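Local coordinates for protein induced by osmotic stress (Scheffersomyces stipitis, PDB 5YWN) that acts as an NADP-dependent haloketone reductase of the dihydroflavonol-4-reductase subfamily, probably reducing carbonyl groups asymmetrically to alcohols, at residues 11-16 with 208-213; 5-10 with 17-22; 132-135 with 139-142. The protein carries 1 engineered substitution. All blocks are in the same frame, centred on the assembly; numbering follows the deposited sequence.

Contact 1 of 3, residues 11-16 with 208-213; sequences TGYLAQ and TLNHSA. Engineered in segment 208-213: His211 (natural residue Leu). With NAP (NADP nicotinamide-adenine-dinucleotide phosphate), chain B.
The ring of Tyr13 carries the methyl group of Ala213 over one face, CB sitting 3.9 Å above the ring plane and offset toward the rim, while O2N of the bound NADP lies at the ring's edge, near its plane. Asn210 approaches the same ring obliquely. Its ND2 lies 3.5 Å from Tyr13 CD2, the amide plane is turned 46° from the ring, and the two side chains cross at about a right angle. With CG of Asn210 anti to its backbone N (chi1 167°), the amide is directed at the cofactor. ND2 then grips both phosphates of the diphosphate bridge, with hydrogen bonds of 2.9 Å to NADP O1A and 2.5 Å to O1N, the latter shorter than expected and doubtful in its exact length. The other end of the amide works as an N-cap: Ala213 N reaches Asn210 OD1 at 3.0 Å, nearly straight at 169° and in the carbonyl plane. An alanine here is likely to cost both phosphates this donor and leave the first turn of helix 211-217 without its side-chain cap. The engineered His211, a leucine in the natural protein, turns its ring obliquely toward the bridge, with CE1 3.2 Å from NADP O1N. Beyond the segments, Tyr13 OH bonds to Gly197 O and Ser212 OG to Ile195 O. From 11-16, Tyr13 N and Leu14 N add weak but nearly straight bonds to O1A and O2N. Gly12 belongs to the glycine-rich nucleotide-binding turn of the Rossmann fold, and a CB there would run into NADP O5B. Chemically, the dipole of helix 13-24 would probably help offset the diphosphate's negative charge, while 208-213 contributes through the Asn210 amide.

Contact 2 of 3, residues 5-10 with 17-22; sequences VFVSGA and QIIALV
Val5 and Val22 meet tip to tip, each directing its CB toward the other segment, with Val5 CG2 4.0 Å from Val22 CG1. Two residues along the strand, Val7 also faces the helix, but its side chain and that of Ile19 cross obliquely, CG2 of the valine resting 4.1 Å from Ile19 CG1. That branch of Val7 lies anti to its own carbonyl carbon, and it also comes within 4.5 Å of Ile18 CG2, so one methyl meets two helix residues. Ile19 does not aim its CB directly at the strand segment; its extended end (chi2 165°) carries CD1 to Ala10 CB, 3.8 Å away, at the glycine-rich turn. The whole interface is therefore aliphatic. Its pieces run almost antiparallel: the axes of strand 5-7 and helix 17-22 approach to 10.1 Å, with their directions at 168°, which is the first strand-to-helix step of the beta-alpha-beta unit in a Rossmann fold. Around it, strand 5-7 is hydrogen-bonded to strand 28-33 on one side and strand 74-79 on the other. Ile18 also touches Leu78 of strand 74-79 and packs on Ala242 and His245 of helix 238-250.

Contact 3 of 3, residues 132-135 with 139-142; sequences PEEL and DVVL
This is a small, partly buried local packing contact in a connection of the Rossmann fold, the stretch that follows sheet strand 119-123 and runs on toward helix 152-155. Here a single weakly bonded helical turn, 132-135, is met by the chain as it comes back in extended form through 139-142. The turn is held by the backbone bond from Leu135 N to Pro132 O, 3.1 Å long, and only three residues separate the two segments, so the contact is local in sequence. Two pairs carry it. In the first, Val140 points its CB at the end of the turn and lodges against the backbone of Glu134, while the two side chains cross at about a right angle. The aliphatic part of Glu134 takes part through CB, 4.1 Å from Val140 CG2. Its chain runs extended beyond CG (chi2 178°), which carries the carboxylate past the valine, and OE1 is hydrogen-bonded to Ser130 OG just before the turn. In the second pair, Leu135 starts out with its CB directed away from the returning chain, yet its branched end swings back: CD2 lies 3.9 Å from Leu142 CD1, the two leucines slanting across each other. Both leucines also touch Val126, and Leu135 leans on Phe164 of helix 159-181, so the pair ties the returning chain to the body of the domain. The backbone of Leu142 is further hydrogen-bonded to Asn303. The contact thus joins apolar groups on its inner side with the polar end of Glu134 at its margin. Where the backbones come nearest, the carbonyl oxygen of Glu134 faces the branched valine, Glu134 O standing 3.6 Å from Val140 CB and 3.7 Å from its CG2.

Contacts 1 and 2 share helix 13-24, of the first beta-alpha-beta unit: contact 2 packs the helix on the sheet, and contact 1 brings its N-terminal end together with 208-213 at the diphosphate. Their centres are about 13 Å apart and they touch directly, Ala15 CB lying 3.1 Å from Gly9 O and 4.2 Å from Val7 CG1. Contact 3 stands apart, its centre about 25 Å from that of contact 1 and about 31 Å from that of contact 2, although in sequence it is nested within the loop that contact 1 closes. Even so, the side chain of Leu135 comes to about 9 Å from NADP and from the side chain of the NADP-binding Tyr163.

Contact 1 of 3, residues 11-16 with 208-213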
ATOM      1  N   THR A  11      10.853  -4.756   2.193  1.00 22.11           N
ATOM      2  CA  THR A  11      10.718  -4.717   3.636  1.00 25.35           C
ATOM      3  C   THR A  11       9.337  -4.341   4.188  1.00 26.60           C
ATOM      4  O   THR A  11       9.043  -4.645   5.278  1.00 26.23           O
ATOM      5  CB  THR A  11      11.773  -3.846   4.307  1.00 21.39           C
ATOM      6  OG1 THR A  11      11.710  -2.552   3.798  1.00 26.26           O
ATOM      7  CG2 THR A  11      13.120  -4.393   4.085  1.00 22.66           C
ATOM      8  N   GLY A  12       8.562  -3.625   3.402  1.00 24.70           N
ATOM      9  CA  GLY A  12       7.331  -3.013   3.819  1.00 22.88           C
ATOM     10  C   GLY A  12       6.157  -3.946   4.068  1.00 22.06           C
ATOM     11  O   GLY A  12       6.208  -5.069   3.712  1.00 18.31           O
ATOM     12  N   TYR A  13       5.146  -3.414   4.727  1.00 19.81           N
ATOM     13  CA  TYR A  13       3.978  -4.140   5.150  1.00 20.11           C
ATOM     14  C   TYR A  13       3.147  -4.682   4.009  1.00 22.10           C
ATOM     15  O   TYR A  13       2.933  -5.828   3.927  1.00 21.19           O
ATOM     16  CB  TYR A  13       3.133  -3.199   6.012  1.00 22.18           C
ATOM     17  CG  TYR A  13       1.678  -3.543   6.324  1.00 27.83           C
ATOM     18  CD1 TYR A  13       1.319  -4.693   6.986  1.00 24.80           C
ATOM     19  CD2 TYR A  13       0.687  -2.660   6.042  1.00 26.04           C
ATOM     20  CE1 TYR A  13       0.002  -4.939   7.314  1.00 26.15           C
ATOM     21  CE2 TYR A  13      -0.608  -2.910   6.332  1.00 26.32           C
ATOM     22  CZ  TYR A  13      -0.959  -4.052   6.977  1.00 26.79           C
ATOM     23  OH  TYR A  13      -2.255  -4.237   7.259  1.00 21.63           O
ATOM     24  N   LEU A  14       2.740  -3.841   3.107  1.00 18.48           N
ATOM     25  CA  LEU A  14       2.089  -4.278   1.889  1.00 23.15           C
ATOM     26  C   LEU A  14       2.975  -5.161   0.983  1.00 20.26           C
ATOM     27  O   LEU A  14       2.548  -6.106   0.444  1.00 18.37           O
ATOM     28  CB  LEU A  14       1.646  -3.091   1.073  1.00 23.75           C
ATOM     29  CG  LEU A  14       1.086  -3.388  -0.294  1.00 20.03           C
ATOM     30  CD1 LEU A  14      -0.086  -4.310  -0.119  1.00 23.48           C
ATOM     31  CD2 LEU A  14       0.666  -2.109  -0.973  1.00 22.50           C
ATOM     32  N   ALA A  15       4.210  -4.784   0.852  1.00 17.63           N
ATOM     33  CA  ALA A  15       5.132  -5.467  -0.007  1.00 20.47           C
ATOM     34  C   ALA A  15       5.337  -6.927   0.417  1.00 19.71           C
ATOM     35  O   ALA A  15       5.330  -7.762  -0.390  1.00 21.12           O
ATOM     36  CB  ALA A  15       6.430  -4.741  -0.022  1.00 21.28           C
ATOM     37  N   GLN A  16       5.451  -7.172   1.710  1.00 22.90           N
ATOM     38  CA  GLN A  16       5.556  -8.515   2.250  1.00 21.51           C
ATOM     39  C   GLN A  16       4.336  -9.398   2.001  1.00 20.79           C
ATOM     40  O   GLN A  16       4.485 -10.500   1.743  1.00 21.80           O
ATOM     41  CB  GLN A  16       5.976  -8.522   3.707  1.00 23.12           C
ATOM     42  CG  GLN A  16       7.416  -8.131   3.920  1.00 26.23           C
ATOM     43  CD  GLN A  16       7.971  -8.474   5.273  1.00 26.26           C
ATOM     44  OE1 GLN A  16       7.961  -9.592   5.674  1.00 25.14           O
ATOM     45  NE2 GLN A  16       8.479  -7.490   5.953  1.00 25.45           N
ATOM     46  N   THR A 208       8.429  -2.797  13.328  1.00 62.04           N
ATOM     47  CA  THR A 208       8.106  -1.377  13.144  1.00 58.78           C
ATOM     48  C   THR A 208       6.639  -1.255  12.998  1.00 55.14           C
ATOM     49  O   THR A 208       5.997  -2.171  12.542  1.00 59.24           O
ATOM     50  CB  THR A 208       8.834  -0.722  11.943  1.00 62.12           C
ATOM     51  OG1 THR A 208       8.831   0.703  12.090  1.00 66.85           O
ATOM     52  CG2 THR A 208       8.161  -1.092  10.586  1.00 55.86           C
ATOM     53  N   LEU A 209       6.101  -0.127  13.379  1.00 51.41           N
ATOM     54  CA  LEU A 209       4.691   0.034  13.371  1.00 46.88           C
ATOM     55  C   LEU A 209       4.258   0.720  12.113  1.00 47.99           C
ATOM     56  O   LEU A 209       4.414   1.913  11.988  1.00 49.41           O
ATOM     57  CB  LEU A 209       4.315   0.894  14.560  1.00 51.38           C
ATOM     58  CG  LEU A 209       4.784   0.430  15.935  1.00 50.78           C
ATOM     59  CD1 LEU A 209       4.111   1.213  17.029  1.00 47.34           C
ATOM     60  CD2 LEU A 209       4.659  -1.070  16.099  1.00 45.52           C
ATOM     61  N   ASN A 210       3.704  -0.020  11.188  1.00 39.86           N
ATOM     62  CA  ASN A 210       3.231   0.585   9.988  1.00 37.90           C
ATOM     63  C   ASN A 210       2.148   1.559  10.362  1.00 34.74           C
ATOM     64  O   ASN A 210       1.324   1.264  11.150  1.00 32.13           O
ATOM     65  CB  ASN A 210       2.729  -0.487   9.036  1.00 37.74           C
ATOM     66  CG  ASN A 210       1.942   0.073   7.907  1.00 32.84           C
ATOM     67  OD1 ASN A 210       0.819   0.379   8.064  1.00 33.12           O
ATOM     68  ND2 ASN A 210       2.572   0.238   6.766  1.00 32.77           N
ATOM     69  N   HIS A 211       2.166   2.713   9.761  1.00 32.26           N
ATOM     70  CA  HIS A 211       1.279   3.735  10.180  1.00 34.88           C
ATOM     71  C   HIS A 211      -0.173   3.336  10.040  1.00 37.27           C
ATOM     72  O   HIS A 211      -0.877   3.491  10.972  1.00 39.16           O
ATOM     73  CB  HIS A 211       1.541   5.020   9.429  1.00 32.86           C
ATOM     74  CG  HIS A 211       1.303   4.929   7.968  1.00 38.54           C
ATOM     75  ND1 HIS A 211       2.150   4.276   7.117  1.00 42.11           N
ATOM     76  CD2 HIS A 211       0.297   5.399   7.199  1.00 42.33           C
ATOM     77  CE1 HIS A 211       1.689   4.344   5.888  1.00 43.10           C
ATOM     78  NE2 HIS A 211       0.567   5.035   5.905  1.00 41.53           N
ATOM     79  N   SER A 212      -0.609   2.782   8.922  1.00 29.75           N
ATOM     80  CA  SER A 212      -1.971   2.299   8.806  1.00 30.07           C
ATOM     81  C   SER A 212      -2.383   1.117   9.725  1.00 26.63           C
ATOM     82  O   SER A 212      -3.337   1.192  10.381  1.00 26.20           O
ATOM     83  CB  SER A 212      -2.310   2.002   7.339  1.00 25.59           C
ATOM     84  OG  SER A 212      -1.816   0.810   6.957  1.00 27.37           O
ATOM     85  N   ALA A 213      -1.588   0.086   9.810  1.00 27.93           N
ATOM     86  CA  ALA A 213      -1.900  -1.078  10.621  1.00 29.93           C
ATOM     87  C   ALA A 213      -2.024  -0.700  12.091  1.00 30.85           C
ATOM     88  O   ALA A 213      -2.832  -1.213  12.769  1.00 25.22           O
ATOM     89  CB  ALA A 213      -0.877  -2.168  10.448  1.00 24.91           C
TER
HETATM   90  PA  NAP B 401       5.667   1.109   4.838  1.00 25.43           P
HETATM   91  O1A NAP B 401       5.213  -0.125   5.579  1.00 24.87           O
HETATM   92  O2A NAP B 401       6.498   2.151   5.548  1.00 27.30           O
HETATM   93  O5B NAP B 401       6.466   0.640   3.521  1.00 25.65           O
HETATM   94  C5B NAP B 401       7.377   1.525   2.873  1.00 29.11           C
HETATM   95  C4B NAP B 401       8.592   0.746   2.384  1.00 27.40           C
HETATM   96  O4B NAP B 401       9.231   1.454   1.316  1.00 28.83           O
HETATM   97  C3B NAP B 401       9.615   0.551   3.492  1.00 29.98           C
HETATM   98  O3B NAP B 401       9.815  -0.840   3.759  1.00 31.97           O
HETATM   99  C2B NAP B 401      10.898   1.194   3.004  1.00 27.18           C
HETATM  100  O2B NAP B 401      11.952   0.237   2.945  1.00 28.78           O
HETATM  101  C1B NAP B 401      10.596   1.751   1.621  1.00 28.47           C
HETATM  102  N9A NAP B 401      10.815   3.219   1.604  1.00 30.58           N
HETATM  103  C8A NAP B 401      10.106   4.126   2.304  1.00 30.14           C
HETATM  104  N7A NAP B 401      10.564   5.382   2.061  1.00 29.22           N
HETATM  105  C5A NAP B 401      11.585   5.287   1.190  1.00 29.03           C
HETATM  106  C6A NAP B 401      12.510   6.228   0.518  1.00 29.78           C
HETATM  107  N6A NAP B 401      12.432   7.563   0.736  1.00 32.69           N
HETATM  108  N1A NAP B 401      13.435   5.709  -0.319  1.00 30.57           N
HETATM  109  C2A NAP B 401      13.531   4.385  -0.550  1.00 28.67           C
HETATM  110  N3A NAP B 401      12.721   3.481   0.030  1.00 31.59           N
HETATM  111  C4A NAP B 401      11.747   3.858   0.892  1.00 29.16           C
HETATM  112  O3  NAP B 401       4.368   1.834   4.222  1.00 26.76           O
HETATM  113  PN  NAP B 401       3.093   0.968   3.758  1.00 24.11           P
HETATM  114  O1N NAP B 401       1.910   1.378   4.602  1.00 25.88           O
HETATM  115  O2N NAP B 401       3.505  -0.484   3.692  1.00 20.65           O
HETATM  116  O5D NAP B 401       2.843   1.488   2.254  1.00 26.85           O
HETATM  117  C5D NAP B 401       3.237   0.692   1.138  1.00 28.39           C
HETATM  118  C4D NAP B 401       2.937   1.434  -0.159  1.00 20.40           C
HETATM  119  O4D NAP B 401       1.531   1.417  -0.424  1.00 23.84           O
HETATM  120  C3D NAP B 401       3.381   2.887  -0.092  1.00 26.34           C
HETATM  121  O3D NAP B 401       4.406   3.149  -1.055  1.00 24.14           O
HETATM  122  C2D NAP B 401       2.149   3.721  -0.381  1.00 23.48           C
HETATM  123  O2D NAP B 401       2.357   4.557  -1.524  1.00 26.51           O
HETATM  124  C1D NAP B 401       1.017   2.736  -0.633  1.00 21.38           C
HETATM  125  N1N NAP B 401      -0.098   3.004   0.282  1.00 21.83           N
HETATM  126  C2N NAP B 401      -0.152   2.375   1.463  1.00 25.77           C
HETATM  127  C3N NAP B 401      -1.200   2.616   2.345  1.00 24.14           C
HETATM  128  C7N NAP B 401      -1.254   1.907   3.666  1.00 23.03           C
HETATM  129  O7N NAP B 401      -2.025   2.302   4.525  1.00 23.40           O
HETATM  130  N7N NAP B 401      -0.455   0.860   3.867  1.00 27.07           N
HETATM  131  C4N NAP B 401      -2.195   3.515   1.993  1.00 21.46           C
HETATM  132  C5N NAP B 401      -2.115   4.154   0.764  1.00 21.80           C
HETATM  133  C6N NAP B 401      -1.046   3.878  -0.081  1.00 21.03           C
HETATM  134  P2B NAP B 401      12.911  -0.003   4.215  1.00 30.98           P
HETATM  135  O1X NAP B 401      14.203  -0.496   3.608  1.00 32.07           O
HETATM  136  O2X NAP B 401      13.006   1.358   4.862  1.00 27.07           O
HETATM  137  O3X NAP B 401      12.175  -1.033   5.037  1.00 27.27           O

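Contact 2 of 3, residues 5-10 with 17-22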
ATOM      1  N   VAL A   5       9.091 -12.093 -10.445  1.00 26.58           N
ATOM      2  CA  VAL A   5       8.511 -10.819 -10.146  1.00 25.49           C
ATOM      3  C   VAL A   5       9.451  -9.937  -9.326  1.00 22.73           C
ATOM      4  O   VAL A   5       9.926 -10.335  -8.342  1.00 22.08           O
ATOM      5  CB  VAL A   5       7.158 -10.979  -9.432  1.00 22.69           C
ATOM      6  CG1 VAL A   5       6.577  -9.652  -9.058  1.00 23.26           C
ATOM      7  CG2 VAL A   5       6.194 -11.830 -10.207  1.00 21.00           C
ATOM      8  N   PHE A   6       9.676  -8.722  -9.767  1.00 21.69           N
ATOM      9  CA  PHE A   6      10.454  -7.766  -9.011  1.00 22.72           C
ATOM     10  C   PHE A   6       9.564  -6.885  -8.125  1.00 22.52           C
ATOM     11  O   PHE A   6       8.583  -6.359  -8.592  1.00 22.60           O
ATOM     12  CB  PHE A   6      11.311  -6.910  -9.912  1.00 24.88           C
ATOM     13  CG  PHE A   6      12.413  -6.223  -9.212  1.00 24.47           C
ATOM     14  CD1 PHE A   6      12.168  -5.202  -8.353  1.00 23.62           C
ATOM     15  CD2 PHE A   6      13.705  -6.630  -9.385  1.00 26.74           C
ATOM     16  CE1 PHE A   6      13.192  -4.586  -7.709  1.00 27.57           C
ATOM     17  CE2 PHE A   6      14.729  -6.041  -8.733  1.00 26.93           C
ATOM     18  CZ  PHE A   6      14.480  -5.010  -7.899  1.00 29.92           C
ATOM     19  N   VAL A   7       9.900  -6.778  -6.859  1.00 19.30           N
ATOM     20  CA  VAL A   7       9.158  -5.952  -5.927  1.00 19.32           C
ATOM     21  C   VAL A   7      10.057  -4.943  -5.221  1.00 21.01           C
ATOM     22  O   VAL A   7      10.853  -5.301  -4.417  1.00 22.59           O
ATOM     23  CB  VAL A   7       8.423  -6.795  -4.875  1.00 22.33           C
ATOM     24  CG1 VAL A   7       7.669  -5.927  -3.908  1.00 23.22           C
ATOM     25  CG2 VAL A   7       7.543  -7.858  -5.475  1.00 20.32           C
ATOM     26  N   SER A   8       9.887  -3.676  -5.523  1.00 19.67           N
ATOM     27  CA  SER A   8      10.602  -2.631  -4.842  1.00 21.09           C
ATOM     28  C   SER A   8      10.122  -2.443  -3.395  1.00 20.82           C
ATOM     29  O   SER A   8       9.016  -2.684  -3.112  1.00 21.99           O
ATOM     30  CB  SER A   8      10.559  -1.332  -5.619  1.00 23.14           C
ATOM     31  OG  SER A   8       9.343  -0.713  -5.550  1.00 23.12           O
ATOM     32  N   GLY A   9      10.994  -2.005  -2.523  1.00 17.87           N
ATOM     33  CA  GLY A   9      10.663  -1.878  -1.123  1.00 20.66           C
ATOM     34  C   GLY A   9      10.134  -3.126  -0.451  1.00 22.35           C
ATOM     35  O   GLY A   9       9.107  -3.117   0.113  1.00 23.31           O
ATOM     36  N   ALA A  10      10.873  -4.198  -0.562  1.00 18.86           N
ATOM     37  CA  ALA A  10      10.454  -5.484  -0.093  1.00 19.01           C
ATOM     38  C   ALA A  10      10.264  -5.629   1.431  1.00 23.03           C
ATOM     39  O   ALA A  10       9.665  -6.524   1.870  1.00 22.64           O
ATOM     40  CB  ALA A  10      11.381  -6.542  -0.597  1.00 20.60           C
ATOM     41  N   GLN A  17       3.143  -8.859   2.135  1.00 22.51           N
ATOM     42  CA  GLN A  17       1.948  -9.549   1.786  1.00 20.40           C
ATOM     43  C   GLN A  17       1.864  -9.838   0.293  1.00 21.04           C
ATOM     44  O   GLN A  17       1.487 -10.860  -0.075  1.00 20.97           O
ATOM     45  CB  GLN A  17       0.709  -8.827   2.297  1.00 20.75           C
ATOM     46  CG  GLN A  17       0.442  -8.969   3.789  1.00 21.92           C
ATOM     47  CD  GLN A  17      -0.172 -10.309   4.183  1.00 22.30           C
ATOM     48  OE1 GLN A  17      -0.090 -11.234   3.500  1.00 23.19           O
ATOM     49  NE2 GLN A  17      -0.766 -10.353   5.295  1.00 24.19           N
ATOM     50  N   ILE A  18       2.264  -8.898  -0.526  1.00 19.63           N
ATOM     51  CA  ILE A  18       2.339  -9.113  -1.932  1.00 18.90           C
ATOM     52  C   ILE A  18       3.318 -10.260  -2.218  1.00 21.89           C
ATOM     53  O   ILE A  18       3.004 -11.111  -2.938  1.00 22.14           O
ATOM     54  CB  ILE A  18       2.790  -7.827  -2.657  1.00 18.42           C
ATOM     55  CG1 ILE A  18       1.665  -6.794  -2.670  1.00 19.51           C
ATOM     56  CG2 ILE A  18       3.283  -8.097  -4.071  1.00 18.78           C
ATOM     57  CD1 ILE A  18       2.051  -5.475  -3.239  1.00 23.59           C
ATOM     58  N   ILE A  19       4.476 -10.235  -1.600  1.00 21.02           N
ATOM     59  CA  ILE A  19       5.479 -11.230  -1.809  1.00 21.70           C
ATOM     60  C   ILE A  19       4.984 -12.616  -1.394  1.00 20.98           C
ATOM     61  O   ILE A  19       5.088 -13.496  -2.119  1.00 18.11           O
ATOM     62  CB  ILE A  19       6.795 -10.861  -1.090  1.00 20.64           C
ATOM     63  CG1 ILE A  19       7.455  -9.636  -1.738  1.00 24.02           C
ATOM     64  CG2 ILE A  19       7.753 -12.038  -1.037  1.00 20.05           C
ATOM     65  CD1 ILE A  19       8.517  -8.978  -0.949  1.00 23.61           C
ATOM     66  N   ALA A  20       4.366 -12.723  -0.237  1.00 21.11           N
ATOM     67  CA  ALA A  20       3.826 -13.980   0.231  1.00 22.98           C
ATOM     68  C   ALA A  20       2.768 -14.516  -0.708  1.00 27.54           C
ATOM     69  O   ALA A  20       2.744 -15.665  -0.958  1.00 28.28           O
ATOM     70  CB  ALA A  20       3.281 -13.856   1.619  1.00 23.68           C
ATOM     71  N   LEU A  21       1.906 -13.665  -1.212  1.00 23.47           N
ATOM     72  CA  LEU A  21       0.965 -14.092  -2.174  1.00 22.08           C
ATOM     73  C   LEU A  21       1.588 -14.522  -3.487  1.00 23.27           C
ATOM     74  O   LEU A  21       1.274 -15.529  -3.981  1.00 24.69           O
ATOM     75  CB  LEU A  21      -0.067 -13.034  -2.427  1.00 26.76           C
ATOM     76  CG  LEU A  21      -1.055 -13.329  -3.550  1.00 25.38           C
ATOM     77  CD1 LEU A  21      -1.857 -14.554  -3.254  1.00 24.12           C
ATOM     78  CD2 LEU A  21      -1.959 -12.161  -3.875  1.00 19.10           C
ATOM     79  N   VAL A  22       2.486 -13.739  -4.013  1.00 22.22           N
ATOM     80  CA  VAL A  22       3.124 -14.051  -5.273  1.00 25.17           C
ATOM     81  C   VAL A  22       3.933 -15.369  -5.206  1.00 26.14           C
ATOM     82  O   VAL A  22       3.867 -16.168  -6.075  1.00 28.18           O
ATOM     83  CB  VAL A  22       3.917 -12.826  -5.747  1.00 27.05           C
ATOM     84  CG1 VAL A  22       5.085 -13.161  -6.602  1.00 26.66           C
ATOM     85  CG2 VAL A  22       2.993 -11.810  -6.376  1.00 26.37           C
TER

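Contact 3 of 3, residues 132-135 with 139-142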
ATOM      1  N   PRO A 132      -7.480  16.238   1.412  1.00 30.35           N
ATOM      2  CA  PRO A 132      -7.830  15.675   2.694  1.00 32.33           C
ATOM      3  C   PRO A 132      -9.268  15.924   3.085  1.00 35.64           C
ATOM      4  O   PRO A 132      -9.950  14.992   3.379  1.00 34.61           O
ATOM      5  CB  PRO A 132      -6.907  16.420   3.637  1.00 35.51           C
ATOM      6  CG  PRO A 132      -5.733  16.678   2.834  1.00 29.09           C
ATOM      7  CD  PRO A 132      -6.237  16.987   1.494  1.00 27.29           C
ATOM      8  N   GLU A 133      -9.745  17.138   2.942  1.00 35.35           N
ATOM      9  CA  GLU A 133     -11.106  17.448   3.298  1.00 35.06           C
ATOM     10  C   GLU A 133     -12.162  16.640   2.521  1.00 39.78           C
ATOM     11  O   GLU A 133     -13.242  16.485   2.981  1.00 42.72           O
ATOM     12  CB  GLU A 133     -11.351  18.928   3.190  1.00 39.72           C
ATOM     13  CG  GLU A 133     -10.993  19.558   1.849  1.00 43.20           C
ATOM     14  CD  GLU A 133      -9.502  19.863   1.673  1.00 42.61           C
ATOM     15  OE1 GLU A 133      -8.652  19.060   2.025  1.00 41.04           O
ATOM     16  OE2 GLU A 133      -9.197  20.925   1.159  1.00 47.13           O
ATOM     17  N   GLU A 134     -11.854  16.205   1.322  1.00 30.00           N
ATOM     18  CA  GLU A 134     -12.709  15.381   0.514  1.00 30.00           C
ATOM     19  C   GLU A 134     -12.927  13.983   0.978  1.00 30.00           C
ATOM     20  O   GLU A 134     -13.984  13.463   0.799  1.00 30.00           O
ATOM     21  CB  GLU A 134     -12.288  15.358  -0.922  1.00 20.00           C
ATOM     22  CG  GLU A 134     -12.492  16.670  -1.602  1.00 20.00           C
ATOM     23  CD  GLU A 134     -12.029  16.687  -3.065  1.00 20.00           C
ATOM     24  OE1 GLU A 134     -11.727  15.610  -3.662  1.00 20.00           O
ATOM     25  OE2 GLU A 134     -12.005  17.823  -3.600  1.00 20.00           O
ATOM     26  N   LEU A 135     -11.907  13.370   1.534  1.00 31.09           N
ATOM     27  CA  LEU A 135     -11.956  11.981   1.881  1.00 32.70           C
ATOM     28  C   LEU A 135     -13.014  11.654   2.907  1.00 35.12           C
ATOM     29  O   LEU A 135     -13.504  10.574   2.956  1.00 37.69           O
ATOM     30  CB  LEU A 135     -10.596  11.468   2.360  1.00 35.41           C
ATOM     31  CG  LEU A 135      -9.498  11.317   1.331  1.00 33.90           C
ATOM     32  CD1 LEU A 135      -8.207  10.913   1.935  1.00 29.42           C
ATOM     33  CD2 LEU A 135      -9.829  10.434   0.176  1.00 29.22           C
ATOM     34  N   ASP A 139     -20.606  13.776   0.880  1.00 28.33           N
ATOM     35  CA  ASP A 139     -21.012  14.185  -0.424  1.00 25.06           C
ATOM     36  C   ASP A 139     -20.040  13.885  -1.575  1.00 27.72           C
ATOM     37  O   ASP A 139     -20.356  14.051  -2.683  1.00 24.07           O
ATOM     38  CB  ASP A 139     -21.383  15.646  -0.404  1.00 33.67           C
ATOM     39  CG  ASP A 139     -22.545  15.953   0.508  1.00 38.23           C
ATOM     40  OD1 ASP A 139     -23.396  15.134   0.768  1.00 40.85           O
ATOM     41  OD2 ASP A 139     -22.614  17.047   0.982  1.00 49.20           O
ATOM     42  N   VAL A 140     -18.859  13.438  -1.266  1.00 27.60           N
ATOM     43  CA  VAL A 140     -17.874  13.113  -2.275  1.00 29.86           C
ATOM     44  C   VAL A 140     -17.965  11.666  -2.739  1.00 27.46           C
ATOM     45  O   VAL A 140     -17.991  10.782  -1.978  1.00 27.11           O
ATOM     46  CB  VAL A 140     -16.458  13.464  -1.793  1.00 32.39           C
ATOM     47  CG1 VAL A 140     -15.360  12.814  -2.635  1.00 26.97           C
ATOM     48  CG2 VAL A 140     -16.287  14.957  -1.695  1.00 30.72           C
ATOM     49  N   VAL A 141     -18.012  11.494  -4.028  1.00 25.40           N
ATOM     50  CA  VAL A 141     -17.903  10.224  -4.636  1.00 27.45           C
ATOM     51  C   VAL A 141     -16.604  10.109  -5.451  1.00 30.75           C
ATOM     52  O   VAL A 141     -16.475  10.686  -6.472  1.00 25.68           O
ATOM     53  CB  VAL A 141     -19.101   9.957  -5.554  1.00 32.56           C
ATOM     54  CG1 VAL A 141     -18.918   8.706  -6.378  1.00 28.38           C
ATOM     55  CG2 VAL A 141     -20.408   9.962  -4.790  1.00 26.44           C
ATOM     56  N   LEU A 142     -15.661   9.355  -4.950  1.00 25.45           N
ATOM     57  CA  LEU A 142     -14.503   9.012  -5.728  1.00 25.76           C
ATOM     58  C   LEU A 142     -14.728   7.871  -6.700  1.00 27.86           C
ATOM     59  O   LEU A 142     -15.506   6.986  -6.454  1.00 22.64           O
ATOM     60  CB  LEU A 142     -13.309   8.680  -4.863  1.00 23.69           C
ATOM     61  CG  LEU A 142     -12.840   9.675  -3.845  1.00 26.44           C
ATOM     62  CD1 LEU A 142     -11.574   9.252  -3.152  1.00 26.57           C
ATOM     63  CD2 LEU A 142     -12.766  11.060  -4.383  1.00 29.27           C
TER